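Local coordinates for immunogenic protein MPT63/MPB63 (Mycobacterium tuberculosis, PDB 1LMI), which is a secreted, immunogenic beta-sandwich protein of the tubercle bacillus whose molecular function is not established, at residues L24-S29 with S66-R71; Q46-T51 with P112-V117; D88-A93 with E99-K104; V117-N120 with L126-W129. All coordinates share one frame; numbering follows the deposited sequence.

Contacts 1 and 4 are buried in a two-sheet sandwich; contacts 2 and 3 lie nearer its surface. From the N terminus, strand 22-33 enters contact 1, which closes a loop when residues 66-71 arrive and ties the two sheets together through the core. Contact 2 opens inside that loop at 46-51 and closes only at 112-117, so contacts 1 and 2 cross; it joins the same two sheets about 11 Å away, centre to centre. Contact 3, a short local closure of 88-93 on 99-104, is nested inside contact 2 and adds a loop to the border strand 100-109. Contact 4 begins at Val117, where contact 2 ends, and closes the last hairpin.

Contact 1. Residues L24-S29 with S66-R71; sequences LGWKVS and SQFNAR
Phe68 points the rim of its ring at the indole of Trp26, and this edge-to-face pair is the heart of the contact. Atom CZ of Phe68 sits over one face of the six-membered ring, displaced toward its rim, 3.6 Å from Trp26 CE3. The ring planes stand at 86° to each other, and the two centroids are 4.9 Å apart. In Phe68, CG lies beside the backbone N (chi1 -81°), which carries the ring away from its own strand and toward strand 22-33. Val28 makes the second touch. Its branch CG2 reaches Phe68 CE1 at 3.7 Å, and the two side chains run past each other in opposite directions.

Strands 22-33 and 68-71 belong to the two different sheets of a beta-sandwich, so the backbones stay well apart, with the CA atoms of Val28 and Phe68 10.1 Å from each other. Met119 and Val117 also pack on Phe68, and Trp129 on both Trp26 and Val28.

The outer side is different. Lys27 points away from 66-71 and is partly exposed. Arg71 is partly exposed too, and its guanidinium group forms a salt bridge with Asp125. All three touching residues are buried and meet through carbon atoms alone. The chemistry therefore implies a join made by apolar burial and by the complementary fit of a ring edge on a ring face.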
# COMPACT_ATOMS: atom_id res chain seq x y z
N LEU A 24 -2.81 10.14 9.39
CA LEU A 24 -1.60 9.45 8.94
C LEU A 24 -1.29 9.91 7.51
O LEU A 24 -2.12 10.45 6.78
CB LEU A 24 -1.72 7.95 9.11
CG LEU A 24 -2.85 7.22 8.42
CD1 LEU A 24 -2.60 5.72 8.48
CD2 LEU A 24 -4.22 7.52 9.02
N GLY A 25 -0.01 9.70 7.20
CA GLY A 25 0.46 10.00 5.84
C GLY A 25 0.92 8.70 5.22
O GLY A 25 1.59 7.95 5.93
N TRP A 26 0.57 8.41 3.99
CA TRP A 26 1.16 7.28 3.32
C TRP A 26 1.82 7.75 2.01
O TRP A 26 1.18 8.46 1.23
CB TRP A 26 0.14 6.21 2.97
CG TRP A 26 -0.27 5.18 3.97
CD1 TRP A 26 -1.41 5.18 4.73
CD2 TRP A 26 0.47 3.99 4.26
NE1 TRP A 26 -1.39 4.01 5.51
CE2 TRP A 26 -0.25 3.29 5.24
CE3 TRP A 26 1.69 3.47 3.80
CZ2 TRP A 26 0.19 2.08 5.77
CZ3 TRP A 26 2.12 2.27 4.34
CH2 TRP A 26 1.38 1.59 5.30
N LYS A 27 3.06 7.31 1.81
CA LYS A 27 3.76 7.50 0.55
C LYS A 27 3.84 6.13 -0.15
O LYS A 27 4.21 5.15 0.52
CB LYS A 27 5.17 8.04 0.72
CG LYS A 27 5.93 8.25 -0.59
CD LYS A 27 7.36 8.73 -0.30
CE LYS A 27 8.24 8.60 -1.53
NZ LYS A 27 9.55 9.30 -1.37
N VAL A 28 3.53 6.13 -1.43
CA VAL A 28 3.77 4.92 -2.24
C VAL A 28 4.57 5.36 -3.47
O VAL A 28 4.28 6.40 -4.11
CB VAL A 28 2.48 4.20 -2.64
CG1 VAL A 28 2.77 3.00 -3.53
CG2 VAL A 28 1.75 3.72 -1.39
N SER A 29 5.66 4.60 -3.72
CA SER A 29 6.51 4.92 -4.87
C SER A 29 7.17 3.66 -5.39
O SER A 29 7.12 2.59 -4.78
CB SER A 29 7.60 5.95 -4.48
OG SER A 29 8.44 5.36 -3.50
N SER A 66 -2.76 -4.77 4.75
CA SER A 66 -3.64 -5.61 3.97
C SER A 66 -4.63 -4.81 3.12
O SER A 66 -5.27 -5.40 2.24
CB SER A 66 -4.42 -6.57 4.88
OG SER A 66 -5.15 -5.85 5.88
N GLN A 67 -4.76 -3.50 3.28
CA GLN A 67 -5.64 -2.65 2.50
C GLN A 67 -5.06 -2.29 1.13
O GLN A 67 -5.79 -1.74 0.31
CB GLN A 67 -5.98 -1.34 3.25
CG GLN A 67 -6.81 -1.55 4.51
CD GLN A 67 -7.28 -0.23 5.10
OE1 GLN A 67 -6.83 0.84 4.70
NE2 GLN A 67 -8.22 -0.34 6.03
N PHE A 68 -3.78 -2.62 0.89
CA PHE A 68 -3.15 -2.24 -0.37
C PHE A 68 -3.52 -3.15 -1.53
O PHE A 68 -3.83 -4.36 -1.42
CB PHE A 68 -1.63 -2.24 -0.27
CG PHE A 68 -0.99 -1.02 0.35
CD1 PHE A 68 -1.16 0.21 -0.25
CD2 PHE A 68 -0.23 -1.13 1.49
CE1 PHE A 68 -0.57 1.33 0.31
CE2 PHE A 68 0.36 -0.02 2.06
CZ PHE A 68 0.18 1.21 1.47
N ASN A 69 -3.49 -2.55 -2.73
CA ASN A 69 -3.83 -3.16 -3.99
C ASN A 69 -3.07 -2.45 -5.12
O ASN A 69 -2.81 -1.23 -4.99
CB ASN A 69 -5.32 -3.06 -4.33
CG ASN A 69 -6.25 -3.64 -3.27
OD1 ASN A 69 -6.54 -4.83 -3.37
ND2 ASN A 69 -6.64 -2.83 -2.29
N ALA A 70 -2.73 -3.21 -6.15
CA ALA A 70 -2.16 -2.67 -7.38
C ALA A 70 -3.20 -2.78 -8.47
O ALA A 70 -3.89 -3.80 -8.57
CB ALA A 70 -0.85 -3.36 -7.70
N ARG A 71 -3.35 -1.72 -9.27
CA ARG A 71 -4.40 -1.74 -10.29
C ARG A 71 -3.88 -1.26 -11.63
O ARG A 71 -2.87 -0.56 -11.71
CB ARG A 71 -5.57 -0.85 -9.88
CG ARG A 71 -6.20 -1.25 -8.54
CD ARG A 71 -7.39 -0.30 -8.30
NE ARG A 71 -8.09 -0.76 -7.10
CZ ARG A 71 -8.93 0.00 -6.42
NH1 ARG A 71 -9.20 1.23 -6.80
NH2 ARG A 71 -9.53 -0.49 -5.33

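Contact 2. Residues Q46-T51 with P112-V117; sequences QVWEAT and PSPTIV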
# COMPACT_ATOMS: atom_id res chain seq x y z
N GLN A 46 3.57 -12.75 -12.23
CA GLN A 46 4.82 -12.07 -11.98
C GLN A 46 4.78 -11.27 -10.67
O GLN A 46 3.86 -10.46 -10.54
CB GLN A 46 5.10 -11.12 -13.15
CG GLN A 46 6.31 -10.23 -12.90
CD GLN A 46 7.61 -10.99 -12.94
OE1 GLN A 46 7.87 -11.76 -13.87
NE2 GLN A 46 8.46 -10.79 -11.95
N VAL A 47 5.77 -11.45 -9.82
CA VAL A 47 5.74 -10.65 -8.58
C VAL A 47 6.08 -9.19 -8.91
O VAL A 47 7.04 -8.93 -9.62
CB VAL A 47 6.70 -11.16 -7.51
CG1 VAL A 47 6.65 -10.27 -6.27
CG2 VAL A 47 6.38 -12.61 -7.15
N TRP A 48 5.24 -8.30 -8.39
CA TRP A 48 5.51 -6.86 -8.46
C TRP A 48 5.73 -6.36 -7.03
O TRP A 48 5.40 -7.00 -6.03
CB TRP A 48 4.35 -6.09 -9.11
CG TRP A 48 4.48 -6.10 -10.60
CD1 TRP A 48 4.59 -7.23 -11.38
CD2 TRP A 48 4.52 -4.97 -11.46
NE1 TRP A 48 4.69 -6.84 -12.71
CE2 TRP A 48 4.65 -5.46 -12.77
CE3 TRP A 48 4.45 -3.56 -11.27
CZ2 TRP A 48 4.71 -4.64 -13.88
CZ3 TRP A 48 4.51 -2.76 -12.38
CH2 TRP A 48 4.64 -3.28 -13.67
N GLU A 49 6.34 -5.18 -6.93
CA GLU A 49 6.58 -4.56 -5.65
C GLU A 49 6.26 -3.06 -5.72
O GLU A 49 6.17 -2.47 -6.80
CB GLU A 49 8.03 -4.74 -5.18
CG GLU A 49 9.06 -4.10 -6.12
CD GLU A 49 10.46 -4.15 -5.59
OE1 GLU A 49 11.08 -5.26 -5.57
OE2 GLU A 49 11.01 -3.12 -5.18
N ALA A 50 6.07 -2.48 -4.53
CA ALA A 50 6.11 -1.03 -4.40
C ALA A 50 6.82 -0.76 -3.06
O ALA A 50 6.97 -1.63 -2.19
CB ALA A 50 4.77 -0.34 -4.48
N THR A 51 7.29 0.47 -2.88
CA THR A 51 7.87 0.92 -1.62
C THR A 51 6.91 1.88 -0.93
O THR A 51 6.54 2.92 -1.48
CB THR A 51 9.21 1.61 -1.85
OG1 THR A 51 10.13 0.65 -2.44
CG2 THR A 51 9.78 2.10 -0.53
N PRO A 112 -2.58 -7.65 -17.15
CA PRO A 112 -1.83 -6.45 -17.56
C PRO A 112 -1.08 -5.84 -16.38
O PRO A 112 -1.50 -5.95 -15.20
CB PRO A 112 -2.90 -5.49 -18.06
CG PRO A 112 -4.04 -6.37 -18.47
CD PRO A 112 -4.01 -7.52 -17.49
N SER A 113 0.04 -5.20 -16.68
CA SER A 113 0.85 -4.61 -15.64
C SER A 113 0.16 -3.43 -14.93
O SER A 113 -0.44 -2.57 -15.58
CB SER A 113 2.17 -4.11 -16.23
OG SER A 113 2.92 -5.15 -16.83
N PRO A 114 0.29 -3.33 -13.61
CA PRO A 114 -0.35 -2.20 -12.94
C PRO A 114 0.43 -0.90 -13.04
O PRO A 114 1.65 -0.93 -13.20
CB PRO A 114 -0.33 -2.70 -11.47
CG PRO A 114 0.90 -3.54 -11.35
CD PRO A 114 1.05 -4.20 -12.70
N THR A 115 -0.29 0.20 -12.84
CA THR A 115 0.29 1.52 -12.85
C THR A 115 -0.21 2.38 -11.71
O THR A 115 0.11 3.58 -11.62
CB THR A 115 -0.08 2.25 -14.16
OG1 THR A 115 -1.50 2.21 -14.40
CG2 THR A 115 0.61 1.50 -15.28
N ILE A 116 -1.02 1.79 -10.84
CA ILE A 116 -1.73 2.47 -9.77
C ILE A 116 -1.63 1.64 -8.50
O ILE A 116 -1.61 0.41 -8.55
CB ILE A 116 -3.20 2.62 -10.17
CG1 ILE A 116 -3.37 3.57 -11.37
CG2 ILE A 116 -4.10 3.04 -9.00
CD1 ILE A 116 -4.71 3.32 -12.06
N VAL A 117 -1.54 2.31 -7.33
CA VAL A 117 -1.72 1.59 -6.08
C VAL A 117 -2.92 2.22 -5.36
O VAL A 117 -3.11 3.43 -5.37
CB VAL A 117 -0.47 1.62 -5.19
CG1 VAL A 117 -0.73 1.09 -3.79
CG2 VAL A 117 0.61 0.79 -5.85
O HOH W 1 3.76 -7.70 -15.65
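Trp48 lays its indole against Pro114 and Ser113 near one end of the beta-sandwich. Strand 46-56 belongs to the four-stranded sheet, whereas residues 112-115 lead into strand 116-120 of the other sheet. The contact thus bridges the two layers near the surface.

Trp48 contributes the largest buried area. Its torsions (chi1 -85°, chi2 55°) turn one face of the indole to Pro114. Val109 and Ser33 pack against it from neighbouring strands.

Pro114 comes next. Its CD sits 3.5 Å from the centroid of the six-membered ring of Trp48 and only 3° off the ring normal, a CH-pi contact over the face. Its CG lies over the same face, 3.6 Å from Trp48 CE3. The pyrrolidine ring thus meets the indole broadly, through two of its carbons. Ala70 of strand 68-71 also packs on Pro114. Just beyond, Thr115 and Ile116 both face Arg71 in a classic beta bulge, where the loop becomes strand.

Ser113 completes the contact at the exposed border. Its CB approaches Trp48 CZ2 at 3.5 Å. The polar atoms of the pair are joined through solvent instead of directly. One water accepts from Trp48 NE1 at 3.2 Å, and the same water is hydrogen-bonded to Ser113 OG at 2.9 Å.

Contact 3. Residues D88-A93 with E99-K104; sequences DTISGA and EQSTGK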
# COMPACT_ATOMS: atom_id res chain seq x y z
N ASP A 88 12.44 -7.43 2.71
CA ASP A 88 12.41 -6.07 3.22
C ASP A 88 10.98 -5.55 3.24
O ASP A 88 10.75 -4.39 2.86
CB ASP A 88 13.28 -5.16 2.37
CG ASP A 88 14.56 -5.85 1.93
OD1 ASP A 88 15.28 -6.32 2.84
OD2 ASP A 88 14.81 -5.92 0.71
N THR A 89 10.07 -6.40 3.68
CA THR A 89 8.67 -6.04 3.81
C THR A 89 8.47 -4.95 4.86
O THR A 89 9.10 -4.97 5.92
CB THR A 89 7.80 -7.26 4.16
OG1 THR A 89 7.76 -8.15 3.03
CG2 THR A 89 6.36 -6.87 4.41
N ILE A 90 7.58 -4.01 4.61
CA ILE A 90 7.23 -3.07 5.68
C ILE A 90 6.72 -3.83 6.91
O ILE A 90 6.06 -4.88 6.80
CB ILE A 90 6.18 -2.06 5.19
CG1 ILE A 90 5.94 -0.91 6.17
CG2 ILE A 90 4.88 -2.77 4.80
CD1 ILE A 90 5.18 0.26 5.56
N SER A 91 7.09 -3.28 8.06
CA SER A 91 6.69 -3.89 9.33
C SER A 91 5.23 -3.61 9.62
O SER A 91 4.74 -2.52 9.33
CB SER A 91 7.57 -3.35 10.47
OG SER A 91 7.12 -3.80 11.75
N GLY A 92 4.54 -4.56 10.25
CA GLY A 92 3.16 -4.22 10.62
C GLY A 92 3.08 -3.66 12.03
O GLY A 92 1.96 -3.46 12.52
N ALA A 93 4.22 -3.40 12.68
CA ALA A 93 4.19 -2.92 14.06
C ALA A 93 3.61 -1.52 14.22
O ALA A 93 3.72 -0.67 13.33
CB ALA A 93 5.60 -2.93 14.64
N GLU A 99 6.82 9.27 14.26
CA GLU A 99 7.71 8.29 13.61
C GLU A 99 7.11 7.87 12.28
O GLU A 99 5.97 8.22 11.94
CB GLU A 99 7.92 7.10 14.56
CG GLU A 99 8.60 7.55 15.85
CD GLU A 99 9.26 6.43 16.60
OE1 GLU A 99 9.24 5.25 16.17
OE2 GLU A 99 9.82 6.77 17.68
N GLN A 100 7.92 7.13 11.54
CA GLN A 100 7.56 6.59 10.24
C GLN A 100 8.02 5.15 10.14
O GLN A 100 8.90 4.73 10.91
CB GLN A 100 8.17 7.43 9.09
CG GLN A 100 7.85 8.90 9.24
CD GLN A 100 7.90 9.74 8.00
OE1 GLN A 100 7.84 9.20 6.89
NE2 GLN A 100 7.97 11.05 8.14
N SER A 101 7.44 4.44 9.16
CA SER A 101 7.83 3.05 8.94
C SER A 101 7.85 2.76 7.46
O SER A 101 6.87 3.14 6.80
CB SER A 101 6.87 2.16 9.73
OG SER A 101 7.22 0.80 9.72
N THR A 102 8.89 2.14 6.93
CA THR A 102 8.93 1.96 5.48
C THR A 102 9.28 0.53 5.12
O THR A 102 9.85 -0.23 5.92
CB THR A 102 9.93 2.98 4.87
OG1 THR A 102 9.75 3.06 3.46
CG2 THR A 102 11.36 2.47 5.09
N GLY A 103 8.97 0.18 3.87
CA GLY A 103 9.41 -1.14 3.40
C GLY A 103 8.67 -1.49 2.12
O GLY A 103 7.91 -0.70 1.55
N LYS A 104 8.89 -2.72 1.66
CA LYS A 104 8.19 -3.16 0.47
C LYS A 104 6.84 -3.82 0.72
O LYS A 104 6.57 -4.38 1.77
CB LYS A 104 9.07 -4.21 -0.25
CG LYS A 104 10.47 -3.69 -0.55
CD LYS A 104 10.43 -2.57 -1.56
CE LYS A 104 11.61 -2.54 -2.51
NZ LYS A 104 12.94 -2.72 -1.88
O HOH W 2 5.32 -0.44 11.16
O HOH W 3 8.91 -1.01 8.43
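Residues Asp88 and Ile90 bond to Lys104 on either side of Thr89, forming a single beta bridge between Thr89 and Lys104. A loop is thereby fastened to strand 100-109, a border strand of its sheet.

Lys104 N donates to Asp88 O at 2.8 Å in an almost straight bond (N-H...O 176°). Ile90 N returns a bond to Lys104 O at 3.0 Å. Gly103, with no side chain, lets its CA come within 3.6 Å of Ile90 N. Within 88-93, Ser91 OG accepts from Ala93 N, making an ST turn.

The Ile90 side chain makes van der Waals contact with the strand backbone. Chi1 -170° and chi2 165° extend it, bringing CD1 to 3.6 Å from Ser101 O, while CG1 lies near Thr102 C. Val65 and Ile105 also pack on this side chain.

Asp88 OD2 and Lys104 NZ are near each other but beyond salt-bridge distance, and Lys104 also has a long, weak ion pair with Glu49.

Two waters extend the join past the bridge. One donates to Ser91 O and Ala93 O while accepting from Ser101 OG. The other accepts from Ser91 N and donates to Thr102 O and, at 2.8 Å, to Ser101 OG.

Contact 4. Residues V117-N120 with L126-W129; sequences VAMN and LLIW
Met119 lies alongside Leu127 and reaches the edge of the Trp129 indole on the inner face of a beta hairpin. The main fit is this indole edge, which lies against Val117 and Met119: CZ3 of Trp129 is 3.9 Å from Met119 CG, and CE3 of Trp129 is 4.1 Å from Val117 CG1. The sulfur of Met119 also lies at the ring edge, 5.5 Å from the centroid of the six-membered ring, in a Met-aromatic contact. Chi3 of Met119 is nearly eclipsed (-15°), and CE comes unusually close to Leu127 CD1, so the exact place of the methyl is doubtful. Met15 of strand 12-17 packs on both Met119 and Leu127. On the other face small Ala118 lies beside Ile128, whose CG1 is 4.1 Å from Ala118 CB.

The axes of segments 117-120 and 126-129 are antiparallel, at 174°. Val117 and Trp129 exchange two backbone bonds, and Met119 N donates to Leu127 O at 2.7 Å. Leu126 and Leu127 both face Met119 in a classic beta bulge. There Met119 O receives a bond of 2.8 Å from Leu126 N and a weak one from Leu127 N.

Alternate backbone groups thus pair within the hairpin, and others pair with the flanking strands 68-71 and 5-8. This chemistry implies a hairpin held by its main chain and joined to the sandwich core by apolar packing.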
# COMPACT_ATOMS: atom_id res chain seq x y z
N VAL A 117 -1.54 2.31 -7.33
CA VAL A 117 -1.72 1.59 -6.08
C VAL A 117 -2.92 2.22 -5.36
O VAL A 117 -3.11 3.43 -5.37
CB VAL A 117 -0.47 1.62 -5.19
CG1 VAL A 117 -0.73 1.09 -3.79
CG2 VAL A 117 0.61 0.79 -5.85
N ALA A 118 -3.77 1.40 -4.75
CA ALA A 118 -4.94 1.95 -4.04
C ALA A 118 -5.06 1.30 -2.66
O ALA A 118 -4.82 0.08 -2.57
CB ALA A 118 -6.22 1.71 -4.83
N MET A 119 -5.42 2.06 -1.64
CA MET A 119 -5.74 1.46 -0.35
C MET A 119 -7.27 1.43 -0.23
O MET A 119 -7.89 2.49 -0.36
CB MET A 119 -5.18 2.22 0.87
CG MET A 119 -3.67 2.12 1.06
SD MET A 119 -3.10 2.89 2.64
CE MET A 119 -4.61 3.80 2.97
N ASN A 120 -7.84 0.25 0.03
CA ASN A 120 -9.29 0.07 0.19
C ASN A 120 -9.53 -0.72 1.48
O ASN A 120 -8.84 -1.70 1.73
CB ASN A 120 -9.80 -0.65 -1.04
CG ASN A 120 -11.30 -0.98 -1.11
OD1 ASN A 120 -12.00 -0.48 -2.01
ND2 ASN A 120 -11.72 -1.83 -0.20
N LEU A 126 -9.85 4.54 -0.25
CA LEU A 126 -9.46 5.64 0.62
C LEU A 126 -8.38 6.51 -0.02
O LEU A 126 -8.52 7.74 -0.06
CB LEU A 126 -8.93 5.10 1.96
CG LEU A 126 -9.98 4.41 2.84
CD1 LEU A 126 -9.31 3.88 4.09
CD2 LEU A 126 -11.15 5.33 3.19
N LEU A 127 -7.33 5.88 -0.52
CA LEU A 127 -6.16 6.58 -1.06
C LEU A 127 -5.72 5.91 -2.36
O LEU A 127 -5.68 4.67 -2.42
CB LEU A 127 -4.98 6.57 -0.10
CG LEU A 127 -5.13 7.17 1.28
CD1 LEU A 127 -3.91 6.91 2.17
CD2 LEU A 127 -5.35 8.67 1.14
N ILE A 128 -5.40 6.72 -3.37
CA ILE A 128 -4.98 6.19 -4.66
C ILE A 128 -3.75 6.94 -5.15
O ILE A 128 -3.80 8.18 -5.11
CB ILE A 128 -6.13 6.33 -5.67
CG1 ILE A 128 -7.38 5.58 -5.19
CG2 ILE A 128 -5.62 5.88 -7.03
CD1 ILE A 128 -8.57 5.80 -6.11
N TRP A 129 -2.73 6.26 -5.60
CA TRP A 129 -1.50 6.79 -6.18
C TRP A 129 -1.42 6.39 -7.66
O TRP A 129 -1.50 5.19 -7.94
CB TRP A 129 -0.23 6.31 -5.49
CG TRP A 129 -0.13 6.68 -4.03
CD1 TRP A 129 0.62 7.72 -3.55
CD2 TRP A 129 -0.74 6.05 -2.91
NE1 TRP A 129 0.49 7.77 -2.17
CE2 TRP A 129 -0.35 6.75 -1.77
CE3 TRP A 129 -1.61 4.96 -2.77
CZ2 TRP A 129 -0.77 6.40 -0.49
CZ3 TRP A 129 -2.04 4.60 -1.49
CH2 TRP A 129 -1.61 5.33 -0.36